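Local coordinates for protein beta-n-acetylhexosaminidase (PDB 1HP5) that probably hydrolyses terminal non-reducing N-acetylhexosamine residues from glycans and glycoconjugates, as a family 20 glycoside hydrolase, at residues D401-K406 with A415-V420; A395-L400 with V420-D425; D252-T257 with D319-T324. One frame throughout, in Å; residues are numbered along the deposited sequence.

How the interactions relate
Interactions 1 and 2 organise the same long loop between strand 389-392 and helix 420-424. Interaction 1 is nested inside the chain closed by interaction 2; they share V420, touch each other, and have centres about 8 Å apart. Both are only partly buried. Interaction 1 works mainly through packing and one backbone hydrogen bond, interaction 2 through arginines, a carboxylate and carbonyl oxygens. Interaction 3 is buried, its centre about 25 Å from either of the others, and joins the loops that follow strands 246-250 and 313-315 by a histidine-carboxylate bond and bridging waters. All three touch the thiazoline NGT, which thus lies between separate loops of one catalytic barrel.

Interaction 1: residues D401-K406 with A415-V420; sequences DMKYTK and AGYVEV. With NGT (3ar,5R,6S,7R,7ar-5-hydroxymethyl-2-methyl-5,6,7,7a-tetrahydro-3ah-pyrano[3,2-D]thiazole-6,7-diol), chain F.
Y417 lays its ring against the backbone of T405 and K406, with K406 CA 3.4 Å from Y417 CE1 and K406 N over one face. K403 runs alongside in the same direction, its CB at the ring edge, 3.8 Å from Y417 CD1; beyond it, a single water accepts from K403 NZ and is also hydrogen-bonded to Y417 OH. M402 packs further in. Bends at chi2 (57°) and chi3 (62°) curl its thioether so that M402 CE rests 3.7 Å from A415 CB, while M402 CG lies 3.9 Å from V418 CG2. With an alanine here, A415 CB and V418 CG2 would probably lose their apolar partner, and a gap would open near the ligand's O6, which donates to D401 OD2. Y404 contributes chiefly backbone: its CA-H points almost straight at V418 O (Y404 CA to V418 O, 3.6 Å), while its ring stacks on Y504 and its OH binds Y460 O. Between these groups V418 N donates to K403 O at 2.8 Å, in the carbonyl plane. R465 ties M402 O and, weakly, V418 O. Between the two segments themselves, packing rather than polar bonding does most of the work.

Interaction 2: residues A395-L400 with V420-D425; sequences ADRTYL and VQRSYD. With NGT (3ar,5R,6S,7R,7ar-5-hydroxymethyl-2-methyl-5,6,7,7a-tetrahydro-3ah-pyrano[3,2-D]thiazole-6,7-diol), chain F.
R397 and R422 stack their guanidinium groups, centres 3.9 Å apart and planes 19° from parallel, although the two side chains cross at about a right angle. Like charges thus lie face to face, and nearby acceptors probably offset the cost. D396 supplies one such acceptor, in a salt bridge: R422 NH2 reaches D396 OD2 at 2.8 Å. OD2 lies close to the guanidinium plane of R422, yet NH2 meets it from well above the carboxylate plane, the two planes being 67° apart. R422 is extended from CG to NE, with CG anti to the backbone N (chi1 -177°), which carries its charged end across to D396; NH2 has a second acid partner in D370, whose backbone N also binds D396 OD2.

These residues join the loop after strand 389-392, at the C-terminal side of the (beta/alpha)8 barrel of the family 20 catalytic domain, to the short helix 420-424. Hydrogen bonds to carbonyl oxygens complete the join. R397 NH1 donates to R422 O at 2.7 Å, on a lone pair and in the guanidinium plane, so one arginine grips the backbone of the other while stacking on its side chain. S423 OG donates to R397 O at 2.8 Å, and S423 CA comes within 3.2 Å of that oxygen in a CA-H...O contact. R422 NE adds a weak bond to D396 O. Contact with the ligand is left to Y399, two residues beyond R397, whose ring edge faces the sulfur NGT S1, though the fine detail of this approach is doubtful.

Interaction 3: residues D252-T257 with D319-T324; sequences DMPGHT and DEAHST. With NGT (3ar,5R,6S,7R,7ar-5-hydroxymethyl-2-methyl-5,6,7,7a-tetrahydro-3ah-pyrano[3,2-D]thiazole-6,7-diol), chain F.
E320 sets its CG beside the backbone N (chi1 -44°) and runs extended beyond it, bringing OE1 to the imidazole edge of H256; D319, with CG between its own N and carbonyl carbon (chi1 62°), swings its carboxylate up to H256 NE2 from an oblique direction. The two segments are loops at the C-terminal ends of strands 246-250 and 313-315 of the (beta/alpha)8 barrel, where active sites of this fold lie. H256 NE2 donates to E320 OE1 at 2.6 Å, within the ring plane and on the anti lone pair. D319 OD2 is near the same nitrogen, but at an angle too poor for a bond; it lies 2.6 Å from the thiazoline nitrogen, NGT N2, consistent with the paired Asp-Glu acids of family 20 enzymes. H256 ND1 is bound by D197 OD1, so the ring is gripped at both nitrogens and its rotation fixed.

Behind the pocket the packing is apolar: P254, after a cis peptide bond, places CG 3.9 Å from A321 CB. G255 fits tightly here, since a side-chain carbon would collide with A321 CA. Two waters bridge the segments. One accepts from G255 N and donates to D252 OD1 and D319 O; D252 OD1 also takes a bond from G318 N. A second water accepts from H256 N and donates to E320 O at 2.8 Å.

Interaction 1: residues D401-K406 with A415-V420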
loop_
_atom_site.group_PDB
_atom_site.type_symbol
_atom_site.label_atom_id
_atom_site.label_comp_id
_atom_site.label_asym_id
_atom_site.label_seq_id
_atom_site.Cartn_x
_atom_site.Cartn_y
_atom_site.Cartn_z
ATOM N N ASP A 401 9.030 -3.417 8.142
ATOM C CA ASP A 401 10.085 -2.883 8.989
ATOM C C ASP A 401 10.708 -3.975 9.847
ATOM O O ASP A 401 11.701 -3.736 10.519
ATOM C CB ASP A 401 9.551 -1.763 9.889
ATOM C CG ASP A 401 8.510 -2.252 10.877
ATOM O OD1 ASP A 401 7.566 -2.944 10.445
ATOM O OD2 ASP A 401 8.628 -1.934 12.083
ATOM N N MET A 402 10.140 -5.178 9.826
ATOM C CA MET A 402 10.695 -6.259 10.643
ATOM C C MET A 402 11.931 -6.850 9.970
ATOM O O MET A 402 11.940 -7.066 8.758
ATOM C CB MET A 402 9.650 -7.362 10.870
ATOM C CG MET A 402 9.714 -8.006 12.259
ATOM S SD MET A 402 9.520 -6.763 13.567
ATOM C CE MET A 402 7.849 -6.146 13.179
ATOM N N LYS A 403 12.970 -7.105 10.759
ATOM C CA LYS A 403 14.210 -7.678 10.244
ATOM C C LYS A 403 13.988 -9.037 9.602
ATOM O O LYS A 403 13.102 -9.797 10.007
ATOM C CB LYS A 403 15.238 -7.830 11.374
ATOM C CG LYS A 403 15.748 -6.511 11.933
ATOM C CD LYS A 403 16.790 -6.730 13.025
ATOM C CE LYS A 403 17.361 -5.391 13.504
ATOM N NZ LYS A 403 18.338 -5.589 14.607
ATOM N N TYR A 404 14.806 -9.336 8.600
ATOM C CA TYR A 404 14.746 -10.607 7.889
ATOM C C TYR A 404 15.366 -11.683 8.771
ATOM O O TYR A 404 14.867 -12.806 8.855
ATOM C CB TYR A 404 15.549 -10.513 6.595
ATOM C CG TYR A 404 15.015 -9.499 5.621
ATOM C CD1 TYR A 404 13.881 -9.769 4.861
ATOM C CD2 TYR A 404 15.663 -8.275 5.438
ATOM C CE1 TYR A 404 13.405 -8.852 3.936
ATOM C CE2 TYR A 404 15.195 -7.349 4.520
ATOM C CZ TYR A 404 14.069 -7.645 3.769
ATOM O OH TYR A 404 13.616 -6.749 2.836
ATOM N N THR A 405 16.473 -11.318 9.409
ATOM C CA THR A 405 17.216 -12.201 10.302
ATOM C C THR A 405 17.872 -11.322 11.362
ATOM O O THR A 405 17.803 -10.090 11.285
ATOM C CB THR A 405 18.339 -12.948 9.559
ATOM O OG1 THR A 405 19.386 -12.025 9.239
ATOM C CG2 THR A 405 17.816 -13.568 8.276
ATOM N N LYS A 406 18.518 -11.953 12.339
ATOM C CA LYS A 406 19.185 -11.221 13.408
ATOM C C LYS A 406 20.284 -10.307 12.874
ATOM O O LYS A 406 20.711 -9.381 13.562
ATOM C CB LYS A 406 19.788 -12.195 14.428
ATOM C CG LYS A 406 21.007 -12.971 13.927
ATOM C CD LYS A 406 21.577 -13.852 15.033
ATOM C CE LYS A 406 23.016 -14.268 14.747
ATOM N NZ LYS A 406 23.152 -15.090 13.513
ATOM N N ALA A 415 8.708 -8.515 16.820
ATOM C CA ALA A 415 7.802 -9.556 16.351
ATOM C C ALA A 415 8.597 -10.750 15.823
ATOM O O ALA A 415 8.060 -11.599 15.109
ATOM C CB ALA A 415 6.901 -9.005 15.249
ATOM N N GLY A 416 9.875 -10.809 16.184
ATOM C CA GLY A 416 10.720 -11.891 15.716
ATOM C C GLY A 416 11.333 -11.514 14.380
ATOM O O GLY A 416 11.340 -10.343 14.000
ATOM N N TYR A 417 11.853 -12.500 13.662
ATOM C CA TYR A 417 12.464 -12.255 12.366
ATOM C C TYR A 417 11.522 -12.751 11.275
ATOM O O TYR A 417 10.838 -13.754 11.452
ATOM C CB TYR A 417 13.819 -12.960 12.307
ATOM C CG TYR A 417 14.759 -12.437 13.366
ATOM C CD1 TYR A 417 15.210 -11.117 13.326
ATOM C CD2 TYR A 417 15.151 -13.236 14.440
ATOM C CE1 TYR A 417 16.025 -10.601 14.332
ATOM C CE2 TYR A 417 15.969 -12.729 15.455
ATOM C CZ TYR A 417 16.398 -11.411 15.392
ATOM O OH TYR A 417 17.192 -10.896 16.388
ATOM N N VAL A 418 11.472 -12.045 10.151
ATOM C CA VAL A 418 10.558 -12.430 9.085
ATOM C C VAL A 418 11.228 -12.531 7.727
ATOM O O VAL A 418 11.396 -11.527 7.031
ATOM C CB VAL A 418 9.376 -11.429 8.989
ATOM C CG1 VAL A 418 8.367 -11.890 7.933
ATOM C CG2 VAL A 418 8.704 -11.293 10.347
ATOM N N GLU A 419 11.615 -13.751 7.362
ATOM C CA GLU A 419 12.244 -13.995 6.077
ATOM C C GLU A 419 11.183 -13.979 4.985
ATOM O O GLU A 419 9.985 -13.909 5.264
ATOM C CB GLU A 419 12.988 -15.333 6.084
ATOM C CG GLU A 419 14.499 -15.178 6.219
ATOM C CD GLU A 419 15.156 -14.714 4.931
ATOM O OE1 GLU A 419 14.437 -14.256 4.019
ATOM O OE2 GLU A 419 16.398 -14.799 4.829
ATOM N N VAL A 420 11.634 -14.048 3.739
ATOM C CA VAL A 420 10.734 -13.996 2.594
ATOM C C VAL A 420 9.674 -15.087 2.576
ATOM O O VAL A 420 8.500 -14.813 2.288
ATOM C CB VAL A 420 11.540 -14.027 1.282
ATOM C CG1 VAL A 420 10.611 -13.884 0.090
ATOM C CG2 VAL A 420 12.566 -12.899 1.297
HETATM C C1 NGT F . 3.415 -1.383 16.284
HETATM C C2 NGT F . 3.012 0.065 16.693
HETATM C C3 NGT F . 3.775 1.138 15.845
HETATM C C4 NGT F . 5.258 0.786 15.631
HETATM C C5 NGT F . 5.388 -0.634 15.040
HETATM C C6 NGT F . 6.831 -1.082 14.819
HETATM C C7 NGT F . 1.114 -0.580 15.598
HETATM C C8 NGT F . -0.320 -0.636 15.125
HETATM N N2 NGT F . 1.579 0.205 16.470
HETATM S S1 NGT F . 2.242 -1.735 14.884
HETATM O O3 NGT F . 3.652 2.411 16.461
HETATM O O4 NGT F . 5.837 1.736 14.754
HETATM O O5 NGT F . 4.749 -1.619 15.940
HETATM O O6 NGT F . 6.875 -2.325 14.117
HETATM O O HOH W 1 18.440 -8.492 15.884
#

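Interaction 2: residues A395-L400 with V420-D425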
loop_
_atom_site.group_PDB
_atom_site.type_symbol
_atom_site.label_atom_id
_atom_site.label_comp_id
_atom_site.label_asym_id
_atom_site.label_seq_id
_atom_site.Cartn_x
_atom_site.Cartn_y
_atom_site.Cartn_z
ATOM N N ALA A 395 2.145 -8.737 12.340
ATOM C CA ALA A 395 3.473 -8.177 12.579
ATOM C C ALA A 395 4.596 -9.152 12.239
ATOM O O ALA A 395 5.701 -8.734 11.890
ATOM C CB ALA A 395 3.590 -7.722 14.031
ATOM N N ASP A 396 4.328 -10.450 12.339
ATOM C CA ASP A 396 5.354 -11.436 12.014
ATOM C C ASP A 396 5.124 -11.994 10.611
ATOM O O ASP A 396 5.575 -13.094 10.278
ATOM C CB ASP A 396 5.355 -12.574 13.040
ATOM C CG ASP A 396 4.020 -13.292 13.122
ATOM O OD1 ASP A 396 3.023 -12.779 12.566
ATOM O OD2 ASP A 396 3.963 -14.368 13.759
ATOM N N ARG A 397 4.421 -11.222 9.790
ATOM C CA ARG A 397 4.132 -11.636 8.424
ATOM C C ARG A 397 4.324 -10.541 7.379
ATOM O O ARG A 397 5.124 -10.690 6.457
ATOM C CB ARG A 397 2.689 -12.145 8.312
ATOM C CG ARG A 397 2.378 -13.409 9.097
ATOM C CD ARG A 397 3.037 -14.631 8.480
ATOM N NE ARG A 397 2.583 -15.862 9.124
ATOM C CZ ARG A 397 2.933 -17.086 8.741
ATOM N NH1 ARG A 397 3.751 -17.254 7.706
ATOM N NH2 ARG A 397 2.462 -18.146 9.392
ATOM N N THR A 398 3.599 -9.435 7.530
ATOM C CA THR A 398 3.647 -8.366 6.537
ATOM C C THR A 398 4.292 -7.038 6.915
ATOM O O THR A 398 4.278 -6.103 6.116
ATOM C CB THR A 398 2.231 -8.073 6.025
ATOM O OG1 THR A 398 1.471 -7.445 7.064
ATOM C CG2 THR A 398 1.539 -9.374 5.626
ATOM N N TYR A 399 4.845 -6.943 8.120
ATOM C CA TYR A 399 5.508 -5.717 8.551
ATOM C C TYR A 399 6.846 -5.621 7.825
ATOM O O TYR A 399 7.761 -6.403 8.084
ATOM C CB TYR A 399 5.719 -5.740 10.071
ATOM C CG TYR A 399 4.547 -5.171 10.849
ATOM C CD1 TYR A 399 3.238 -5.380 10.417
ATOM C CD2 TYR A 399 4.751 -4.391 11.988
ATOM C CE1 TYR A 399 2.160 -4.820 11.085
ATOM C CE2 TYR A 399 3.675 -3.824 12.671
ATOM C CZ TYR A 399 2.381 -4.040 12.206
ATOM O OH TYR A 399 1.304 -3.443 12.822
ATOM N N LEU A 400 6.949 -4.662 6.909
ATOM C CA LEU A 400 8.169 -4.483 6.128
ATOM C C LEU A 400 9.325 -3.917 6.946
ATOM O O LEU A 400 10.471 -3.935 6.503
ATOM C CB LEU A 400 7.872 -3.594 4.916
ATOM C CG LEU A 400 6.720 -4.175 4.086
ATOM C CD1 LEU A 400 6.399 -3.273 2.902
ATOM C CD2 LEU A 400 7.120 -5.575 3.605
ATOM N N VAL A 420 11.634 -14.048 3.739
ATOM C CA VAL A 420 10.734 -13.996 2.594
ATOM C C VAL A 420 9.674 -15.087 2.576
ATOM O O VAL A 420 8.500 -14.813 2.288
ATOM C CB VAL A 420 11.540 -14.027 1.282
ATOM C CG1 VAL A 420 10.611 -13.884 0.090
ATOM C CG2 VAL A 420 12.566 -12.899 1.297
ATOM N N GLN A 421 10.059 -16.323 2.884
ATOM C CA GLN A 421 9.061 -17.384 2.875
ATOM C C GLN A 421 7.988 -17.140 3.923
ATOM O O GLN A 421 6.796 -17.232 3.628
ATOM C CB GLN A 421 9.695 -18.762 3.102
ATOM C CG GLN A 421 8.642 -19.851 3.300
ATOM C CD GLN A 421 9.177 -21.258 3.110
ATOM O OE1 GLN A 421 10.379 -21.505 3.211
ATOM N NE2 GLN A 421 8.273 -22.195 2.846
ATOM N N ARG A 422 8.397 -16.811 5.145
ATOM C CA ARG A 422 7.414 -16.579 6.198
ATOM C C ARG A 422 6.414 -15.494 5.827
ATOM O O ARG A 422 5.215 -15.632 6.070
ATOM C CB ARG A 422 8.084 -16.202 7.527
ATOM C CG ARG A 422 7.051 -16.037 8.636
ATOM C CD ARG A 422 7.638 -15.788 10.014
ATOM N NE ARG A 422 6.554 -15.682 10.987
ATOM C CZ ARG A 422 5.775 -16.697 11.357
ATOM N NH1 ARG A 422 5.967 -17.907 10.848
ATOM N NH2 ARG A 422 4.779 -16.494 12.210
ATOM N N SER A 423 6.907 -14.413 5.238
ATOM C CA SER A 423 6.043 -13.304 4.850
ATOM C C SER A 423 4.967 -13.693 3.828
ATOM O O SER A 423 3.856 -13.163 3.848
ATOM C CB SER A 423 6.890 -12.172 4.269
ATOM O OG SER A 423 6.069 -11.087 3.874
ATOM N N TYR A 424 5.307 -14.627 2.947
ATOM C CA TYR A 424 4.411 -15.068 1.880
ATOM C C TYR A 424 3.593 -16.323 2.153
ATOM O O TYR A 424 2.437 -16.426 1.740
ATOM C CB TYR A 424 5.236 -15.318 0.608
ATOM C CG TYR A 424 4.470 -15.967 -0.533
ATOM C CD1 TYR A 424 3.649 -15.212 -1.370
ATOM C CD2 TYR A 424 4.568 -17.343 -0.771
ATOM C CE1 TYR A 424 2.944 -15.806 -2.424
ATOM C CE2 TYR A 424 3.866 -17.949 -1.817
ATOM C CZ TYR A 424 3.059 -17.173 -2.641
ATOM O OH TYR A 424 2.381 -17.759 -3.686
ATOM N N ASP A 425 4.207 -17.272 2.847
ATOM C CA ASP A 425 3.594 -18.567 3.095
ATOM C C ASP A 425 2.448 -18.704 4.086
ATOM O O ASP A 425 2.600 -19.344 5.121
ATOM C CB ASP A 425 4.697 -19.568 3.454
ATOM C CG ASP A 425 4.392 -20.971 2.964
ATOM O OD1 ASP A 425 3.349 -21.166 2.308
ATOM O OD2 ASP A 425 5.206 -21.876 3.231
HETATM C C1 NGT F . 3.415 -1.383 16.284
HETATM C C2 NGT F . 3.012 0.065 16.693
HETATM C C3 NGT F . 3.775 1.138 15.845
HETATM C C4 NGT F . 5.258 0.786 15.631
HETATM C C5 NGT F . 5.388 -0.634 15.040
HETATM C C6 NGT F . 6.831 -1.082 14.819
HETATM C C7 NGT F . 1.114 -0.580 15.598
HETATM C C8 NGT F . -0.320 -0.636 15.125
HETATM N N2 NGT F . 1.579 0.205 16.470
HETATM S S1 NGT F . 2.242 -1.735 14.884
HETATM O O3 NGT F . 3.652 2.411 16.461
HETATM O O4 NGT F . 5.837 1.736 14.754
HETATM O O5 NGT F . 4.749 -1.619 15.940
HETATM O O6 NGT F . 6.875 -2.325 14.117
#

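Interaction 3: residues D252-T257 with D319-T324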
loop_
_atom_site.group_PDB
_atom_site.type_symbol
_atom_site.label_atom_id
_atom_site.label_comp_id
_atom_site.label_asym_id
_atom_site.label_seq_id
_atom_site.Cartn_x
_atom_site.Cartn_y
_atom_site.Cartn_z
ATOM N N ASP A 252 -3.725 8.796 14.255
ATOM C CA ASP A 252 -3.781 7.879 15.391
ATOM C C ASP A 252 -4.311 8.522 16.664
ATOM O O ASP A 252 -3.860 9.593 17.060
ATOM C CB ASP A 252 -2.389 7.291 15.658
ATOM C CG ASP A 252 -2.446 5.898 16.270
ATOM O OD1 ASP A 252 -3.447 5.585 16.951
ATOM O OD2 ASP A 252 -1.480 5.123 16.079
ATOM N N MET A 253 -5.267 7.852 17.300
ATOM C CA MET A 253 -5.870 8.331 18.540
ATOM C C MET A 253 -6.544 7.168 19.263
ATOM O O MET A 253 -6.982 6.210 18.628
ATOM C CB MET A 253 -6.904 9.422 18.243
ATOM C CG MET A 253 -7.996 9.005 17.263
ATOM S SD MET A 253 -9.170 10.346 16.902
ATOM C CE MET A 253 -8.305 11.215 15.582
ATOM N N PRO A 254 -6.645 7.240 20.603
ATOM C CA PRO A 254 -6.169 8.336 21.458
ATOM C C PRO A 254 -4.690 8.222 21.826
ATOM O O PRO A 254 -4.132 9.123 22.451
ATOM C CB PRO A 254 -7.074 8.226 22.678
ATOM C CG PRO A 254 -7.190 6.730 22.835
ATOM C CD PRO A 254 -7.419 6.261 21.392
ATOM N N GLY A 255 -4.061 7.111 21.449
ATOM C CA GLY A 255 -2.647 6.930 21.745
ATOM C C GLY A 255 -1.777 7.425 20.597
ATOM O O GLY A 255 -2.306 7.876 19.577
ATOM N N HIS A 256 -0.454 7.342 20.750
ATOM C CA HIS A 256 0.473 7.798 19.709
ATOM C C HIS A 256 0.126 9.229 19.295
ATOM O O HIS A 256 0.164 9.580 18.110
ATOM C CB HIS A 256 0.389 6.871 18.492
ATOM C CG HIS A 256 1.091 5.564 18.685
ATOM N ND1 HIS A 256 2.453 5.424 18.535
ATOM C CD2 HIS A 256 0.625 4.344 19.050
ATOM C CE1 HIS A 256 2.798 4.176 18.798
ATOM N NE2 HIS A 256 1.708 3.499 19.115
ATOM N N THR A 257 -0.189 10.053 20.286
ATOM C CA THR A 257 -0.591 11.433 20.041
ATOM C C THR A 257 0.329 12.510 20.616
ATOM O O THR A 257 -0.077 13.665 20.730
ATOM C CB THR A 257 -2.007 11.658 20.602
ATOM O OG1 THR A 257 -2.079 11.121 21.933
ATOM C CG2 THR A 257 -3.043 10.951 19.741
ATOM N N ASP A 319 -4.213 2.064 18.385
ATOM C CA ASP A 319 -3.239 1.099 18.867
ATOM C C ASP A 319 -2.429 1.620 20.041
ATOM O O ASP A 319 -2.197 2.822 20.176
ATOM C CB ASP A 319 -2.263 0.734 17.744
ATOM C CG ASP A 319 -1.456 1.936 17.266
ATOM O OD1 ASP A 319 -2.082 2.961 16.925
ATOM O OD2 ASP A 319 -0.204 1.864 17.233
ATOM N N GLU A 320 -2.014 0.692 20.894
ATOM C CA GLU A 320 -1.159 0.998 22.034
ATOM C C GLU A 320 -1.492 2.242 22.843
ATOM O O GLU A 320 -0.608 3.046 23.141
ATOM C CB GLU A 320 0.289 1.080 21.546
ATOM C CG GLU A 320 0.644 -0.056 20.594
ATOM C CD GLU A 320 2.067 0.015 20.081
ATOM O OE1 GLU A 320 2.479 1.083 19.568
ATOM O OE2 GLU A 320 2.774 -1.007 20.181
ATOM N N ALA A 321 -2.763 2.419 23.183
ATOM C CA ALA A 321 -3.148 3.555 24.013
ATOM C C ALA A 321 -2.953 3.033 25.436
ATOM O O ALA A 321 -3.894 2.967 26.219
ATOM C CB ALA A 321 -4.604 3.920 23.776
ATOM N N HIS A 322 -1.717 2.661 25.756
ATOM C CA HIS A 322 -1.400 2.097 27.063
ATOM C C HIS A 322 -1.475 3.049 28.253
ATOM O O HIS A 322 -1.425 2.610 29.402
ATOM C CB HIS A 322 -0.027 1.425 27.008
ATOM C CG HIS A 322 0.060 0.340 25.979
ATOM N ND1 HIS A 322 -0.946 -0.582 25.789
ATOM C CD2 HIS A 322 1.037 0.019 25.098
ATOM C CE1 HIS A 322 -0.593 -1.425 24.833
ATOM N NE2 HIS A 322 0.606 -1.082 24.397
ATOM N N SER A 323 -1.589 4.343 27.987
ATOM C CA SER A 323 -1.704 5.318 29.064
ATOM C C SER A 323 -3.162 5.734 29.137
ATOM O O SER A 323 -3.504 6.734 29.759
ATOM C CB SER A 323 -0.822 6.536 28.797
ATOM O OG SER A 323 0.552 6.178 28.842
ATOM N N THR A 324 -4.013 4.944 28.489
ATOM C CA THR A 324 -5.446 5.200 28.456
ATOM C C THR A 324 -6.186 4.002 29.042
ATOM O O THR A 324 -6.254 2.942 28.422
ATOM C CB THR A 324 -5.946 5.411 27.012
ATOM O OG1 THR A 324 -5.160 6.427 26.374
ATOM C CG2 THR A 324 -7.411 5.830 27.014
HETATM C C1 NGT F . 3.415 -1.383 16.284
HETATM C C2 NGT F . 3.012 0.065 16.693
HETATM C C3 NGT F . 3.775 1.138 15.845
HETATM C C4 NGT F . 5.258 0.786 15.631
HETATM C C5 NGT F . 5.388 -0.634 15.040
HETATM C C6 NGT F . 6.831 -1.082 14.819
HETATM C C7 NGT F . 1.114 -0.580 15.598
HETATM C C8 NGT F . -0.320 -0.636 15.125
HETATM N N2 NGT F . 1.579 0.205 16.470
HETATM S S1 NGT F . 2.242 -1.735 14.884
HETATM O O3 NGT F . 3.652 2.411 16.461
HETATM O O4 NGT F . 5.837 1.736 14.754
HETATM O O5 NGT F . 4.749 -1.619 15.940
HETATM O O6 NGT F . 6.875 -2.325 14.117
HETATM O O HOH W 2 -4.121 5.038 19.694
HETATM O O HOH W 3 0.158 5.740 23.350
#